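Local coordinates for protein 2-Keto-3-deoxy-(6-phospho-)gluconate aldolase (Thermoproteus tenax, PDB 2R91) that is an aldolase of the dihydrodipicolinate synthetase family, built on a TIM barrel, at residues I3-I8 and S196-L201; Y244-I249 and A271-A276. One frame throughout, in Å; residues are numbered along the deposited sequence.

Contact 1 (I3-I8 and S196-L201)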
ATOM      1  N   ILE A   3     -26.061 -18.616   0.411  1.00 19.10           N
ATOM      2  CA  ILE A   3     -25.884 -17.475   1.272  1.00 18.39           C
ATOM      3  C   ILE A   3     -25.295 -18.024   2.577  1.00 19.48           C
ATOM      4  O   ILE A   3     -25.940 -18.831   3.281  1.00 18.79           O
ATOM      5  CB  ILE A   3     -27.211 -16.770   1.515  1.00 16.18           C
ATOM      6  CG1 ILE A   3     -27.699 -16.165   0.180  1.00 18.00           C
ATOM      7  CG2 ILE A   3     -27.031 -15.661   2.602  1.00 17.85           C
ATOM      8  CD1 ILE A   3     -29.137 -15.606   0.154  1.00 19.01           C
ATOM      9  N   VAL A   4     -24.065 -17.624   2.867  1.00 18.82           N
ATOM     10  CA  VAL A   4     -23.400 -18.090   4.090  1.00 17.83           C
ATOM     11  C   VAL A   4     -23.298 -16.904   5.033  1.00 18.62           C
ATOM     12  O   VAL A   4     -22.818 -15.833   4.652  1.00 18.06           O
ATOM     13  CB  VAL A   4     -21.982 -18.629   3.785  1.00 17.94           C
ATOM     14  CG1 VAL A   4     -21.290 -19.172   5.075  1.00 17.15           C
ATOM     15  CG2 VAL A   4     -21.978 -19.668   2.673  1.00 17.79           C
ATOM     16  N   ALA A   5     -23.774 -17.054   6.259  1.00 16.88           N
ATOM     17  CA  ALA A   5     -23.677 -15.961   7.209  1.00 16.99           C
ATOM     18  C   ALA A   5     -22.439 -16.098   8.109  1.00 19.07           C
ATOM     19  O   ALA A   5     -22.335 -17.068   8.851  1.00 19.69           O
ATOM     20  CB  ALA A   5     -24.921 -15.900   8.052  1.00 17.51           C
ATOM     21  N   PRO A   6     -21.517 -15.104   8.065  1.00 18.68           N
ATOM     22  CA  PRO A   6     -20.422 -15.054   9.040  1.00 17.19           C
ATOM     23  C   PRO A   6     -21.072 -14.425  10.264  1.00 17.80           C
ATOM     24  O   PRO A   6     -21.119 -13.189  10.429  1.00 16.69           O
ATOM     25  CB  PRO A   6     -19.372 -14.142   8.356  1.00 17.23           C
ATOM     26  CG  PRO A   6     -20.259 -13.129   7.542  1.00 18.05           C
ATOM     27  CD  PRO A   6     -21.527 -13.925   7.149  1.00 19.05           C
ATOM     28  N   VAL A   7     -21.635 -15.292  11.105  1.00 16.39           N
ATOM     29  CA  VAL A   7     -22.537 -14.888  12.161  1.00 15.61           C
ATOM     30  C   VAL A   7     -21.832 -14.124  13.268  1.00 16.19           C
ATOM     31  O   VAL A   7     -20.670 -14.416  13.600  1.00 15.07           O
ATOM     32  CB  VAL A   7     -23.308 -16.127  12.695  1.00 16.62           C
ATOM     33  CG1 VAL A   7     -22.347 -17.071  13.475  1.00 15.83           C
ATOM     34  CG2 VAL A   7     -24.525 -15.700  13.520  1.00 18.68           C
ATOM     35  N   ILE A   8     -22.524 -13.121  13.819  1.00 15.76           N
ATOM     36  CA  ILE A   8     -22.006 -12.406  14.974  1.00 16.67           C
ATOM     37  C   ILE A   8     -21.949 -13.327  16.204  1.00 18.14           C
ATOM     38  O   ILE A   8     -22.772 -14.217  16.364  1.00 18.49           O
ATOM     39  CB  ILE A   8     -22.863 -11.152  15.330  1.00 16.85           C
ATOM     40  CG1 ILE A   8     -24.348 -11.524  15.425  1.00 18.06           C
ATOM     41  CG2 ILE A   8     -22.630 -10.009  14.283  1.00 16.86           C
ATOM     42  CD1 ILE A   8     -25.264 -10.415  15.963  1.00 17.59           C
ATOM     43  N   SER A 196     -21.228 -10.252   5.644  1.00 18.14           N
ATOM     44  CA  SER A 196     -21.657  -9.831   6.987  1.00 17.80           C
ATOM     45  C   SER A 196     -23.115  -9.396   7.058  1.00 17.17           C
ATOM     46  O   SER A 196     -23.776  -9.588   8.081  1.00 15.93           O
ATOM     47  CB  SER A 196     -20.751  -8.696   7.486  1.00 19.23           C
ATOM     48  OG  SER A 196     -21.014  -7.485   6.758  1.00 20.07           O
ATOM     49  N   SER A 197     -23.634  -8.818   5.965  1.00 16.53           N
ATOM     50  CA  SER A 197     -25.033  -8.381   5.941  1.00 16.72           C
ATOM     51  C   SER A 197     -26.065  -9.527   5.995  1.00 17.40           C
ATOM     52  O   SER A 197     -27.258  -9.274   6.189  1.00 16.84           O
ATOM     53  CB  SER A 197     -25.326  -7.521   4.688  1.00 16.40           C
ATOM     54  OG  SER A 197     -25.035  -8.247   3.518  1.00 17.44           O
ATOM     55  N   ALA A 198     -25.638 -10.773   5.812  1.00 16.28           N
ATOM     56  CA  ALA A 198     -26.570 -11.882   6.079  1.00 16.78           C
ATOM     57  C   ALA A 198     -27.027 -11.897   7.540  1.00 17.42           C
ATOM     58  O   ALA A 198     -28.036 -12.516   7.860  1.00 17.38           O
ATOM     59  CB  ALA A 198     -25.985 -13.233   5.667  1.00 17.67           C
ATOM     60  N   ASN A 199     -26.294 -11.224   8.420  1.00 16.46           N
ATOM     61  CA  ASN A 199     -26.767 -11.070   9.790  1.00 18.37           C
ATOM     62  C   ASN A 199     -28.014 -10.209   9.908  1.00 18.32           C
ATOM     63  O   ASN A 199     -28.917 -10.535  10.663  1.00 19.19           O
ATOM     64  CB  ASN A 199     -25.691 -10.473  10.700  1.00 17.85           C
ATOM     65  CG  ASN A 199     -24.620 -11.471  11.028  1.00 18.88           C
ATOM     66  OD1 ASN A 199     -24.834 -12.360  11.857  1.00 17.94           O
ATOM     67  ND2 ASN A 199     -23.484 -11.375  10.340  1.00 16.76           N
ATOM     68  N   TYR A 200     -28.019  -9.063   9.219  1.00 17.33           N
ATOM     69  CA  TYR A 200     -29.082  -8.073   9.444  1.00 17.73           C
ATOM     70  C   TYR A 200     -30.101  -7.977   8.324  1.00 17.71           C
ATOM     71  O   TYR A 200     -31.221  -7.560   8.577  1.00 18.83           O
ATOM     72  CB  TYR A 200     -28.505  -6.689   9.780  1.00 17.57           C
ATOM     73  CG  TYR A 200     -27.399  -6.171   8.854  1.00 18.02           C
ATOM     74  CD1 TYR A 200     -27.703  -5.430   7.711  1.00 18.76           C
ATOM     75  CD2 TYR A 200     -26.049  -6.350   9.182  1.00 17.77           C
ATOM     76  CE1 TYR A 200     -26.671  -4.922   6.884  1.00 18.54           C
ATOM     77  CE2 TYR A 200     -25.027  -5.855   8.378  1.00 18.23           C
ATOM     78  CZ  TYR A 200     -25.351  -5.124   7.234  1.00 18.82           C
ATOM     79  OH  TYR A 200     -24.337  -4.637   6.434  1.00 18.47           O
ATOM     80  N   LEU A 201     -29.721  -8.353   7.103  1.00 17.27           N
ATOM     81  CA  LEU A 201     -30.641  -8.312   5.957  1.00 17.97           C
ATOM     82  C   LEU A 201     -30.539  -9.531   5.061  1.00 17.93           C
ATOM     83  O   LEU A 201     -30.342  -9.414   3.840  1.00 16.87           O
ATOM     84  CB  LEU A 201     -30.448  -7.004   5.120  1.00 19.21           C
ATOM     85  CG  LEU A 201     -31.097  -5.791   5.767  1.00 19.75           C
ATOM     86  CD1 LEU A 201     -30.555  -4.462   5.171  1.00 21.57           C
ATOM     87  CD2 LEU A 201     -32.634  -5.896   5.639  1.00 19.36           C
TER

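Contact 2 (Y244-I249 and A271-A276)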
ATOM      1  N   TYR A 244     -24.233  -5.387  14.951  1.00 17.68           N
ATOM      2  CA  TYR A 244     -25.164  -5.813  16.007  1.00 18.04           C
ATOM      3  C   TYR A 244     -26.380  -4.901  16.066  1.00 19.72           C
ATOM      4  O   TYR A 244     -27.528  -5.373  16.183  1.00 18.92           O
ATOM      5  CB  TYR A 244     -24.478  -5.717  17.374  1.00 18.48           C
ATOM      6  CG  TYR A 244     -23.390  -6.721  17.628  1.00 17.73           C
ATOM      7  CD1 TYR A 244     -23.640  -7.870  18.425  1.00 16.90           C
ATOM      8  CD2 TYR A 244     -22.089  -6.522  17.117  1.00 17.66           C
ATOM      9  CE1 TYR A 244     -22.607  -8.801  18.673  1.00 16.62           C
ATOM     10  CE2 TYR A 244     -21.062  -7.446  17.351  1.00 16.46           C
ATOM     11  CZ  TYR A 244     -21.337  -8.581  18.165  1.00 17.62           C
ATOM     12  OH  TYR A 244     -20.307  -9.490  18.417  1.00 18.41           O
ATOM     13  N   GLU A 245     -26.139  -3.587  15.978  1.00 18.61           N
ATOM     14  CA  GLU A 245     -27.261  -2.641  15.984  1.00 19.74           C
ATOM     15  C   GLU A 245     -28.104  -2.762  14.711  1.00 19.15           C
ATOM     16  O   GLU A 245     -29.341  -2.647  14.770  1.00 19.50           O
ATOM     17  CB  GLU A 245     -26.780  -1.194  16.243  1.00 20.35           C
ATOM     18  CG  GLU A 245     -27.892  -0.127  16.278  1.00 23.00           C
ATOM     19  CD  GLU A 245     -28.854  -0.324  17.456  1.00 25.39           C
ATOM     20  OE1 GLU A 245     -28.499  -1.040  18.403  1.00 26.40           O
ATOM     21  OE2 GLU A 245     -29.969   0.225  17.415  1.00 28.32           O
ATOM     22  N   LEU A 246     -27.452  -3.006  13.564  1.00 18.03           N
ATOM     23  CA  LEU A 246     -28.179  -3.261  12.318  1.00 18.14           C
ATOM     24  C   LEU A 246     -29.116  -4.483  12.432  1.00 18.84           C
ATOM     25  O   LEU A 246     -30.244  -4.471  11.921  1.00 17.66           O
ATOM     26  CB  LEU A 246     -27.223  -3.413  11.128  1.00 16.53           C
ATOM     27  CG  LEU A 246     -26.426  -2.147  10.754  1.00 18.34           C
ATOM     28  CD1 LEU A 246     -25.439  -2.455   9.644  1.00 18.33           C
ATOM     29  CD2 LEU A 246     -27.384  -0.985  10.327  1.00 18.01           C
ATOM     30  N   VAL A 247     -28.649  -5.552  13.078  1.00 17.92           N
ATOM     31  CA  VAL A 247     -29.559  -6.676  13.369  1.00 19.41           C
ATOM     32  C   VAL A 247     -30.779  -6.211  14.173  1.00 19.19           C
ATOM     33  O   VAL A 247     -31.919  -6.544  13.829  1.00 19.92           O
ATOM     34  CB  VAL A 247     -28.844  -7.828  14.137  1.00 18.77           C
ATOM     35  CG1 VAL A 247     -29.849  -8.991  14.496  1.00 19.12           C
ATOM     36  CG2 VAL A 247     -27.672  -8.353  13.316  1.00 17.29           C
ATOM     37  N   GLU A 248     -30.563  -5.454  15.246  1.00 20.68           N
ATOM     38  CA  GLU A 248     -31.713  -4.977  16.036  1.00 23.02           C
ATOM     39  C   GLU A 248     -32.650  -4.130  15.165  1.00 23.09           C
ATOM     40  O   GLU A 248     -33.873  -4.331  15.146  1.00 21.93           O
ATOM     41  CB  GLU A 248     -31.246  -4.175  17.264  1.00 24.61           C
ATOM     42  CG  GLU A 248     -30.270  -4.983  18.107  1.00 30.28           C
ATOM     43  CD  GLU A 248     -30.298  -4.682  19.594  1.00 33.14           C
ATOM     44  OE1 GLU A 248     -31.058  -3.761  20.037  1.00 34.96           O
ATOM     45  OE2 GLU A 248     -29.555  -5.393  20.321  1.00 33.81           O
ATOM     46  N   ILE A 249     -32.064  -3.180  14.436  1.00 22.20           N
ATOM     47  CA  ILE A 249     -32.851  -2.304  13.547  1.00 23.21           C
ATOM     48  C   ILE A 249     -33.715  -3.054  12.534  1.00 22.04           C
ATOM     49  O   ILE A 249     -34.923  -2.826  12.443  1.00 21.84           O
ATOM     50  CB  ILE A 249     -31.942  -1.317  12.787  1.00 23.22           C
ATOM     51  CG1 ILE A 249     -31.353  -0.292  13.765  1.00 23.14           C
ATOM     52  CG2 ILE A 249     -32.743  -0.601  11.647  1.00 24.04           C
ATOM     53  CD1 ILE A 249     -30.178   0.546  13.167  1.00 23.04           C
ATOM     54  N   ALA A 271     -28.309   5.724  18.165  1.00 22.58           N
ATOM     55  CA  ALA A 271     -29.374   6.622  17.687  1.00 22.57           C
ATOM     56  C   ALA A 271     -29.031   7.191  16.299  1.00 21.85           C
ATOM     57  O   ALA A 271     -29.882   7.252  15.408  1.00 21.41           O
ATOM     58  CB  ALA A 271     -29.613   7.761  18.724  1.00 22.84           C
ATOM     59  N   TRP A 272     -27.780   7.588  16.117  1.00 21.42           N
ATOM     60  CA  TRP A 272     -27.328   8.139  14.833  1.00 21.79           C
ATOM     61  C   TRP A 272     -27.489   7.097  13.719  1.00 21.64           C
ATOM     62  O   TRP A 272     -27.958   7.385  12.606  1.00 19.45           O
ATOM     63  CB  TRP A 272     -25.873   8.636  14.928  1.00 21.92           C
ATOM     64  CG  TRP A 272     -25.380   9.194  13.611  1.00 22.67           C
ATOM     65  CD1 TRP A 272     -25.478  10.502  13.190  1.00 23.59           C
ATOM     66  CD2 TRP A 272     -24.802   8.462  12.507  1.00 22.49           C
ATOM     67  NE1 TRP A 272     -24.961  10.623  11.922  1.00 22.94           N
ATOM     68  CE2 TRP A 272     -24.549   9.403  11.469  1.00 22.77           C
ATOM     69  CE3 TRP A 272     -24.435   7.118  12.309  1.00 22.22           C
ATOM     70  CZ2 TRP A 272     -23.954   9.046  10.254  1.00 22.92           C
ATOM     71  CZ3 TRP A 272     -23.871   6.750  11.101  1.00 22.55           C
ATOM     72  CH2 TRP A 272     -23.629   7.713  10.078  1.00 23.53           C
ATOM     73  N   LEU A 273     -27.110   5.852  14.000  1.00 20.35           N
ATOM     74  CA  LEU A 273     -27.228   4.825  12.971  1.00 19.76           C
ATOM     75  C   LEU A 273     -28.662   4.531  12.603  1.00 19.66           C
ATOM     76  O   LEU A 273     -28.965   4.334  11.434  1.00 19.20           O
ATOM     77  CB  LEU A 273     -26.534   3.515  13.441  1.00 20.19           C
ATOM     78  CG  LEU A 273     -26.436   2.384  12.424  1.00 19.99           C
ATOM     79  CD1 LEU A 273     -25.593   2.806  11.204  1.00 19.64           C
ATOM     80  CD2 LEU A 273     -25.869   1.099  13.145  1.00 20.25           C
ATOM     81  N   ARG A 274     -29.551   4.482  13.591  1.00 21.41           N
ATOM     82  CA  ARG A 274     -30.960   4.200  13.317  1.00 25.69           C
ATOM     83  C   ARG A 274     -31.525   5.241  12.343  1.00 23.53           C
ATOM     84  O   ARG A 274     -32.235   4.894  11.406  1.00 23.31           O
ATOM     85  CB  ARG A 274     -31.804   4.207  14.590  1.00 26.80           C
ATOM     86  CG  ARG A 274     -31.514   3.081  15.589  1.00 30.74           C
ATOM     87  CD  ARG A 274     -32.107   3.454  16.978  1.00 32.22           C
ATOM     88  NE  ARG A 274     -31.623   2.584  18.053  1.00 36.18           N
ATOM     89  CZ  ARG A 274     -31.505   2.951  19.328  1.00 37.28           C
ATOM     90  NH1 ARG A 274     -31.796   4.204  19.703  1.00 36.80           N
ATOM     91  NH2 ARG A 274     -31.073   2.055  20.233  1.00 38.56           N
ATOM     92  N   ALA A 275     -31.173   6.505  12.550  1.00 24.10           N
ATOM     93  CA  ALA A 275     -31.643   7.582  11.659  1.00 24.20           C
ATOM     94  C   ALA A 275     -30.949   7.499  10.295  1.00 23.88           C
ATOM     95  O   ALA A 275     -31.554   7.737   9.237  1.00 24.79           O
ATOM     96  CB  ALA A 275     -31.378   8.945  12.305  1.00 25.31           C
ATOM     97  N   ALA A 276     -29.669   7.149  10.317  1.00 22.79           N
ATOM     98  CA  ALA A 276     -28.889   7.040   9.082  1.00 22.79           C
ATOM     99  C   ALA A 276     -29.438   6.019   8.096  1.00 22.81           C
ATOM    100  O   ALA A 276     -29.317   6.199   6.882  1.00 22.29           O
ATOM    101  CB  ALA A 276     -27.445   6.744   9.389  1.00 21.58           C
TER

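Contact 1 (I3-I8 and S196-L201)
The flat amide of Asn-199 meets the 3-8 segment with its edge, one polar atom to each of two backbone groups that lie on either side of Val-7. Its ND2 donates to Pro-6 O at 3.0 Å, nearly straight and in the amide's own plane, although it approaches that carbonyl from above, 47° out of the carbonyl plane. OD1 in turn accepts from Ile-8 N at 3.1 Å. The second N-H of ND2 turns back to Ser-196 O (2.9 Å) and meets it on a lone pair; the same oxygen also takes the backbone N of Asn-199. Both amide hydrogens are therefore used and the rotation of the group is fixed, with chi1 of -74° setting CG beside the backbone N. His-24 NE2 gives OD1 a further hydrogen bond.

Val-7 CG2 and Ile-8 CG1 each lie 3.7 Å from Asn-199 OD1, aliphatic cover around a buried polar atom. Beside the amide, Ala-5 CB abuts Ala-198 CB at 3.7 Å, an apolar contact that Ile-3 CG2 extends at 4.0 Å from the same Ala-198 CB. Separately, Pro-6 CG packs 3.6 Å from the backbone N of Ser-196. Pro-6 is the centre of an inverse gamma turn, and a sulfate ion lies near its ring. Ser-196 OG is held by Asp-179 and Tyr-239.

Strand 2-6 is the first of the parallel barrel, bonded through its backbone to strand 35-38 and to Val-193 of the eighth strand, so the contact lies at the barrel's closing seam. Leu-205 of helix 202-213 packs on Ile-3 and Ala-198, while helix 239-251 reaches Ile-8 through Val-243.

Contact 2 (Y244-I249 and A271-A276)
Leu-273 pushes CD2 between Glu-245 and Leu-246, overlapping the methylenes of the first and a methyl of the second. CD2 lies 3.8 Å from Leu-246 CD2, the two leucine side chains crossing at about a right angle, and 3.9 Å from Glu-245 CG, where the chains run past each other in opposite directions. The reach of Leu-273 follows from its first torsion, which sets CG anti to the backbone N (chi1 -174°).

Ile-249, one turn after Glu-245, uses its terminal methyl. CD1 rests 3.7 Å from Arg-274 CA and also meets the CG of that arginine, so the aliphatic base of Arg-274 is packed before its charged end begins. From CG to NE the arginine is extended, and its NE gives Glu-245 OE2 a hydrogen bond of 3.0 Å within a salt bridge. The glutamate bends at chi2 (65°) to bring its carboxylate round to this donor. NE comes to OE2 from the anti side and somewhat out of the carboxylate plane, and the carboxylate and guanidinium planes stand 59° apart, so the pair meets through one oxygen and not as a flat, two-pronged bridge. Glu-245 is buried whereas Arg-274 is exposed, and the ion pair thus marks the outer border of an apolar contact; the bound arginine probably stabilises the charged form of the carboxylate.

The axes of the two short helical segments pass 10.4 Å apart, and the side chains of Leu-273, Leu-246 and Ile-249 meet between them. Helix 217-237 packs on the leucines, Ala-234 against Leu-246 and Ile-237 against Leu-273. A separate tie joins Lys-281 of helix 278-282 to Ile-249 O. Helix 267-276 thus meets helix 239-251 through this contact and helix 217-237 through Ile-237.

Overall arrangement
The contacts come in series along the chain, and their centres lie 16 Å apart. Contact 1 sits about 7 Å from the centre of the chain, where the first strand of the TIM barrel meets the loop after the eighth; contact 2 lies about 20 Å out, between two helices that follow the barrel strands in sequence. Helix 239-251 connects them directly: Tyr-200 CB packs 3.5 Å from Val-247 N, and Ile-8 CD1 lies 3.9 Å from Tyr-244 CD1. Packing thus passes from the first strand and the loop after the eighth, through helix 239-251, to helix 267-276, joining the C-terminal helices to the barrel.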